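PDB 3W5M: putative rhamnosidase from Streptomyces avermitilis, which hydrolyses terminal non-reducing alpha-L-rhamnose residues from alpha-L-rhamnosides, including citrus flavonoids and gum arabic, and binds L-rhamnose through a calcium-dependent carbohydrate-binding module. Local coordinates for residues D834-L839 against L858-D863; K843-S848 against T867-R872. All blocks are in the same frame, centred on the assembly; numbering follows the deposited sequence.

Interaction 1: residues D834-L839 against L858-D863; sequences DRLVAL and LPVLTD
Two helices of the (alpha/alpha)6-barrel catalytic domain face each other through leucine and valine methyl groups: Leu-836 and Val-837 on helix 829-842 meet Val-860 and Leu-861 on helix 854-863. The meeting is narrow, burying 129 Å² in all, and is wholly apolar. Leu-836 leads from its side, its CB directed at the other helix. With CG anti to the backbone N (chi1 175°), its CD2 methyl enters between two side chains, lying 3.9 Å from Leu-861 CD2 and 4.0 Å from Val-860 CG1. Leu-861 answers with the same methyl, CD2, which also lies 4.2 Å from Val-837 CG2, the branch of Val-837 beside its own backbone N. One leucine methyl from each helix thus touches two residues of the other.

The directions of the short helical segments are 126° apart, an oblique and only roughly antiparallel crossing, and the extended loop 843-853 joins the two helices within the barrel domain. Their axes come no nearer than 11.0 Å, so the branched ends, and not the backbones, bridge the distance; the closest CA atoms, those of Val-837 and Leu-861, are 8.1 Å apart. Helix 812-820 covers Val-860 through Leu-819 and Ser-820, while Leu-861 also packs on Leu-873 of helix 867-875. Val-837 touches His-866 in the loop before that helix.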
loop_
_atom_site.group_PDB
_atom_site.type_symbol
_atom_site.label_atom_id
_atom_site.label_comp_id
_atom_site.label_asym_id
_atom_site.label_seq_id
_atom_site.Cartn_x
_atom_site.Cartn_y
_atom_site.Cartn_z
ATOM N N ASP A 834 -9.636 23.444 29.906
ATOM C CA ASP A 834 -10.175 24.801 29.780
ATOM C C ASP A 834 -9.324 25.638 28.813
ATOM O O ASP A 834 -9.864 26.379 27.975
ATOM C CB ASP A 834 -10.216 25.507 31.159
ATOM C CG ASP A 834 -11.447 25.116 32.015
ATOM O OD1 ASP A 834 -12.442 24.559 31.483
ATOM O OD2 ASP A 834 -11.424 25.393 33.246
ATOM N N ARG A 835 -8.003 25.537 28.969
ATOM C CA ARG A 835 -7.011 26.215 28.143
ATOM C C ARG A 835 -7.059 25.755 26.667
ATOM O O ARG A 835 -6.828 26.549 25.759
ATOM C CB ARG A 835 -5.610 26.007 28.729
ATOM C CG ARG A 835 -4.493 26.762 28.029
ATOM C CD ARG A 835 -4.843 28.236 27.856
ATOM N NE ARG A 835 -3.815 29.011 27.165
ATOM C CZ ARG A 835 -4.039 30.193 26.584
ATOM N NH1 ARG A 835 -5.250 30.729 26.604
ATOM N NH2 ARG A 835 -3.061 30.838 25.973
ATOM N N LEU A 836 -7.356 24.473 26.449
ATOM C CA LEU A 836 -7.485 23.921 25.106
ATOM C C LEU A 836 -8.660 24.557 24.405
ATOM O O LEU A 836 -8.537 25.033 23.264
ATOM C CB LEU A 836 -7.685 22.397 25.168
ATOM C CG LEU A 836 -7.964 21.669 23.848
ATOM C CD1 LEU A 836 -6.813 21.835 22.835
ATOM C CD2 LEU A 836 -8.235 20.204 24.178
ATOM N N VAL A 837 -9.791 24.566 25.100
ATOM C CA VAL A 837 -11.016 25.162 24.606
ATOM C C VAL A 837 -10.804 26.650 24.319
ATOM O O VAL A 837 -11.358 27.181 23.347
ATOM C CB VAL A 837 -12.171 24.958 25.598
ATOM C CG1 VAL A 837 -13.421 25.693 25.146
ATOM C CG2 VAL A 837 -12.481 23.469 25.730
ATOM N N ALA A 838 -10.000 27.297 25.159
ATOM C CA ALA A 838 -9.713 28.722 25.021
ATOM C C ALA A 838 -8.941 28.984 23.728
ATOM O O ALA A 838 -9.231 29.956 23.015
ATOM C CB ALA A 838 -8.933 29.234 26.228
ATOM N N LEU A 839 -7.973 28.109 23.430
ATOM C CA LEU A 839 -7.163 28.210 22.209
ATOM C C LEU A 839 -7.986 27.962 20.945
ATOM O O LEU A 839 -7.764 28.623 19.925
ATOM C CB LEU A 839 -5.944 27.292 22.259
ATOM C CG LEU A 839 -4.879 27.488 23.342
ATOM C CD1 LEU A 839 -3.911 26.330 23.335
ATOM C CD2 LEU A 839 -4.103 28.783 23.157
ATOM N N LEU A 858 -10.715 15.378 19.129
ATOM C CA LEU A 858 -12.131 15.269 19.427
ATOM C C LEU A 858 -12.370 14.323 20.616
ATOM O O LEU A 858 -13.220 14.621 21.478
ATOM C CB LEU A 858 -12.991 14.916 18.194
ATOM C CG LEU A 858 -13.084 15.885 16.992
ATOM C CD1 LEU A 858 -14.292 15.580 16.123
ATOM C CD2 LEU A 858 -13.130 17.353 17.425
ATOM N N PRO A 859 -11.627 13.189 20.690
ATOM C CA PRO A 859 -11.753 12.329 21.896
ATOM C C PRO A 859 -11.428 13.044 23.243
ATOM O O PRO A 859 -12.195 12.916 24.207
ATOM C CB PRO A 859 -10.749 11.200 21.620
ATOM C CG PRO A 859 -10.755 11.092 20.130
ATOM C CD PRO A 859 -10.791 12.538 19.660
ATOM N N VAL A 860 -10.328 13.787 23.296
ATOM C CA VAL A 860 -9.966 14.572 24.495
ATOM C C VAL A 860 -11.051 15.596 24.847
ATOM O O VAL A 860 -11.445 15.724 26.019
ATOM C CB VAL A 860 -8.594 15.228 24.331
ATOM C CG1 VAL A 860 -8.410 16.402 25.274
ATOM C CG2 VAL A 860 -7.496 14.199 24.539
ATOM N N LEU A 861 -11.552 16.303 23.835
ATOM C CA LEU A 861 -12.653 17.248 24.024
ATOM C C LEU A 861 -13.879 16.562 24.651
ATOM O O LEU A 861 -14.481 17.100 25.566
ATOM C CB LEU A 861 -13.018 17.969 22.711
ATOM C CG LEU A 861 -12.059 19.047 22.202
ATOM C CD1 LEU A 861 -12.488 19.490 20.809
ATOM C CD2 LEU A 861 -12.034 20.250 23.144
ATOM N N THR A 862 -14.218 15.369 24.172
ATOM C CA THR A 862 -15.346 14.624 24.707
ATOM C C THR A 862 -15.056 14.106 26.115
ATOM O O THR A 862 -15.950 14.117 26.971
ATOM C CB THR A 862 -15.750 13.443 23.801
ATOM O OG1 THR A 862 -16.561 13.919 22.718
ATOM C CG2 THR A 862 -16.580 12.415 24.583
ATOM N N ASP A 863 -13.823 13.670 26.353
ATOM C CA ASP A 863 -13.452 13.095 27.654
ATOM C C ASP A 863 -13.564 14.119 28.758
ATOM O O ASP A 863 -13.864 13.779 29.894
ATOM C CB ASP A 863 -12.009 12.612 27.668
ATOM C CG ASP A 863 -11.805 11.305 26.940
ATOM O OD1 ASP A 863 -12.785 10.576 26.640
ATOM O OD2 ASP A 863 -10.621 11.010 26.669
#

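Interaction 2: residues K843-S848 against T867-R872; sequences KDWHLS and TDVAYR
Cation-pi stacking of Arg-872 on Trp-845 dominates this contact between the loop after helix 829-842 and helix 867-875. The guanidinium lies over one face of the indole, with Arg-872 CZ 3.6 Å from the centroid of the five-membered ring of Trp-845 and only 16° off its normal. The two planes are tilted 30° apart, so the overlap is uneven: Arg-872 NH2 comes down to 3.1 Å from Trp-845 CD1, whereas Arg-872 NH1 stands 3.6 Å from Trp-845 CE2, over the edge where the two rings are fused. Arg-872 NH2 is also close to Trp-845 NE1, but both are donors and no hydrogen bond links them. The arginine chain bends at its second torsion (chi2 77°), which folds the guanidinium back over the ring while Arg-872 CG packs 3.8 Å from Trp-845 CB.

A second, apolar contact lies at the six-membered ring, where Trp-845 CZ3 meets Val-869 CG2 obliquely at 4.2 Å. Were Trp-845 an alanine, the Arg-872 guanidinium would probably lose its aromatic platform and be free to turn, and a gap is likely to open beside Val-869.

Hydrogen bonds act within each segment. His-846 ND1 donates to Lys-843 O (2.9 Å), lying in the carbonyl plane and bracing the turn, and on the helix the backbone N of Val-869 donates to Asp-868 OD1, approaching from above the carboxylate plane. Beyond the contact, Gln-876 NE2 bonds to Trp-845 O. Trp-845 directly follows Asp-844, the positive-phi C-prime residue of a Schellman motif, in which Trp-845 N reaches Ile-840 O and the chain is turned out of helix 829-842.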
loop_
_atom_site.group_PDB
_atom_site.type_symbol
_atom_site.label_atom_id
_atom_site.label_comp_id
_atom_site.label_asym_id
_atom_site.label_seq_id
_atom_site.Cartn_x
_atom_site.Cartn_y
_atom_site.Cartn_z
ATOM N N LYS A 843 -9.159 30.784 17.936
ATOM C CA LYS A 843 -8.957 30.558 16.512
ATOM C C LYS A 843 -10.287 30.558 15.773
ATOM O O LYS A 843 -10.390 29.959 14.696
ATOM C CB LYS A 843 -8.223 29.230 16.281
ATOM C CG LYS A 843 -6.746 29.231 16.659
ATOM C CD LYS A 843 -6.117 30.616 16.510
ATOM C CE LYS A 843 -4.681 30.565 16.017
ATOM N NZ LYS A 843 -3.975 29.321 16.412
ATOM N N ASP A 844 -11.295 31.226 16.342
ATOM C CA ASP A 844 -12.655 31.283 15.777
ATOM C C ASP A 844 -13.263 29.877 15.574
ATOM O O ASP A 844 -13.915 29.585 14.552
ATOM C CB ASP A 844 -12.689 32.133 14.488
ATOM C CG ASP A 844 -14.106 32.421 14.004
ATOM O OD1 ASP A 844 -14.999 32.666 14.851
ATOM O OD2 ASP A 844 -14.325 32.399 12.768
ATOM N N TRP A 845 -13.047 29.030 16.584
ATOM C CA TRP A 845 -13.543 27.659 16.633
ATOM C C TRP A 845 -12.977 26.825 15.478
ATOM O O TRP A 845 -13.729 26.214 14.718
ATOM C CB TRP A 845 -15.078 27.623 16.649
ATOM C CG TRP A 845 -15.693 28.431 17.753
ATOM C CD1 TRP A 845 -16.338 29.629 17.631
ATOM C CD2 TRP A 845 -15.711 28.101 19.150
ATOM N NE1 TRP A 845 -16.769 30.065 18.866
ATOM C CE2 TRP A 845 -16.400 29.146 19.817
ATOM C CE3 TRP A 845 -15.215 27.026 19.905
ATOM C CZ2 TRP A 845 -16.608 29.145 21.206
ATOM C CZ3 TRP A 845 -15.419 27.025 21.289
ATOM C CH2 TRP A 845 -16.110 28.081 21.923
ATOM N N HIS A 846 -11.663 26.876 15.328
ATOM C CA HIS A 846 -10.947 26.021 14.372
ATOM C C HIS A 846 -9.843 25.275 15.099
ATOM O O HIS A 846 -9.221 25.795 16.023
ATOM C CB HIS A 846 -10.300 26.817 13.218
ATOM C CG HIS A 846 -11.281 27.467 12.287
ATOM N ND1 HIS A 846 -11.880 28.676 12.565
ATOM C CD2 HIS A 846 -11.744 27.090 11.070
ATOM C CE1 HIS A 846 -12.688 29.005 11.573
ATOM N NE2 HIS A 846 -12.621 28.063 10.648
ATOM N N LEU A 847 -9.590 24.048 14.659
ATOM C CA LEU A 847 -8.457 23.298 15.153
ATOM C C LEU A 847 -7.142 23.902 14.662
ATOM O O LEU A 847 -7.120 24.669 13.709
ATOM C CB LEU A 847 -8.572 21.822 14.710
ATOM C CG LEU A 847 -8.575 21.478 13.214
ATOM C CD1 LEU A 847 -7.158 21.501 12.631
ATOM C CD2 LEU A 847 -9.208 20.112 13.035
ATOM N N SER A 848 -6.041 23.537 15.293
ATOM C CA SER A 848 -4.741 23.942 14.801
ATOM C C SER A 848 -3.765 22.770 14.787
ATOM O O SER A 848 -2.574 22.926 14.510
ATOM C CB SER A 848 -4.186 25.069 15.666
ATOM O OG SER A 848 -3.768 24.518 16.893
ATOM N N THR A 867 -18.052 17.823 24.404
ATOM C CA THR A 867 -18.613 17.249 23.183
ATOM C C THR A 867 -19.215 18.321 22.275
ATOM O O THR A 867 -19.082 18.238 21.058
ATOM C CB THR A 867 -19.645 16.141 23.493
ATOM O OG1 THR A 867 -18.946 15.031 24.059
ATOM C CG2 THR A 867 -20.363 15.645 22.211
ATOM N N ASP A 868 -19.863 19.326 22.871
ATOM C CA ASP A 868 -20.428 20.444 22.104
ATOM C C ASP A 868 -19.381 21.177 21.247
ATOM O O ASP A 868 -19.661 21.521 20.098
ATOM C CB ASP A 868 -21.183 21.419 23.024
ATOM C CG ASP A 868 -20.290 22.039 24.095
ATOM O OD1 ASP A 868 -19.164 21.547 24.323
ATOM O OD2 ASP A 868 -20.725 23.030 24.708
ATOM N N VAL A 869 -18.195 21.390 21.817
ATOM C CA VAL A 869 -17.031 21.953 21.133
ATOM C C VAL A 869 -16.499 20.995 20.057
ATOM O O VAL A 869 -16.045 21.423 18.993
ATOM C CB VAL A 869 -15.905 22.253 22.133
ATOM C CG1 VAL A 869 -14.615 22.671 21.437
ATOM C CG2 VAL A 869 -16.344 23.342 23.109
ATOM N N ALA A 870 -16.545 19.700 20.346
ATOM C CA ALA A 870 -16.108 18.704 19.365
ATOM C C ALA A 870 -16.997 18.800 18.144
ATOM O O ALA A 870 -16.488 18.815 17.018
ATOM C CB ALA A 870 -16.140 17.303 19.959
ATOM N N TYR A 871 -18.307 18.902 18.358
ATOM C CA TYR A 871 -19.242 19.030 17.250
ATOM C C TYR A 871 -18.992 20.306 16.457
ATOM O O TYR A 871 -19.146 20.308 15.240
ATOM C CB TYR A 871 -20.681 18.969 17.731
ATOM C CG TYR A 871 -21.263 17.566 17.751
ATOM C CD1 TYR A 871 -21.648 16.933 16.558
ATOM C CD2 TYR A 871 -21.441 16.871 18.961
ATOM C CE1 TYR A 871 -22.184 15.661 16.571
ATOM C CE2 TYR A 871 -21.984 15.595 18.982
ATOM C CZ TYR A 871 -22.351 14.999 17.782
ATOM O OH TYR A 871 -22.900 13.757 17.776
ATOM N N ARG A 872 -18.599 21.373 17.148
ATOM C CA ARG A 872 -18.365 22.660 16.495
ATOM C C ARG A 872 -17.233 22.516 15.478
ATOM O O ARG A 872 -17.366 22.925 14.315
ATOM C CB ARG A 872 -18.039 23.747 17.529
ATOM C CG ARG A 872 -18.021 25.169 16.975
ATOM C CD ARG A 872 -19.421 25.746 16.759
ATOM N NE ARG A 872 -19.379 27.199 16.559
ATOM C CZ ARG A 872 -19.452 28.101 17.540
ATOM N NH1 ARG A 872 -19.582 27.724 18.807
ATOM N NH2 ARG A 872 -19.399 29.394 17.255
#

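How the interactions relate
Interactions 1 and 2 lie within the (alpha/alpha)6-barrel domain, their centres about 8 Å apart, away from the rhamnose- and calcium-binding sites and the probable catalytic residues. Their segments alternate along the chain: 834-839 and 843-848 come first, on helix 829-842 and the loop leaving it, then 858-863 and 867-872 on the successive helices 854-863 and 867-875. The last two segments also touch directly: Leu-861 CD1 packs 3.9 Å from Val-869 CG1, and Thr-862 OG1 and Thr-867 OG1 probably share a hydrogen bond. Leu-861 and Val-869 thereby make the apolar packing continuous from helix 829-842 to the tryptophan-arginine stack at the partly exposed side.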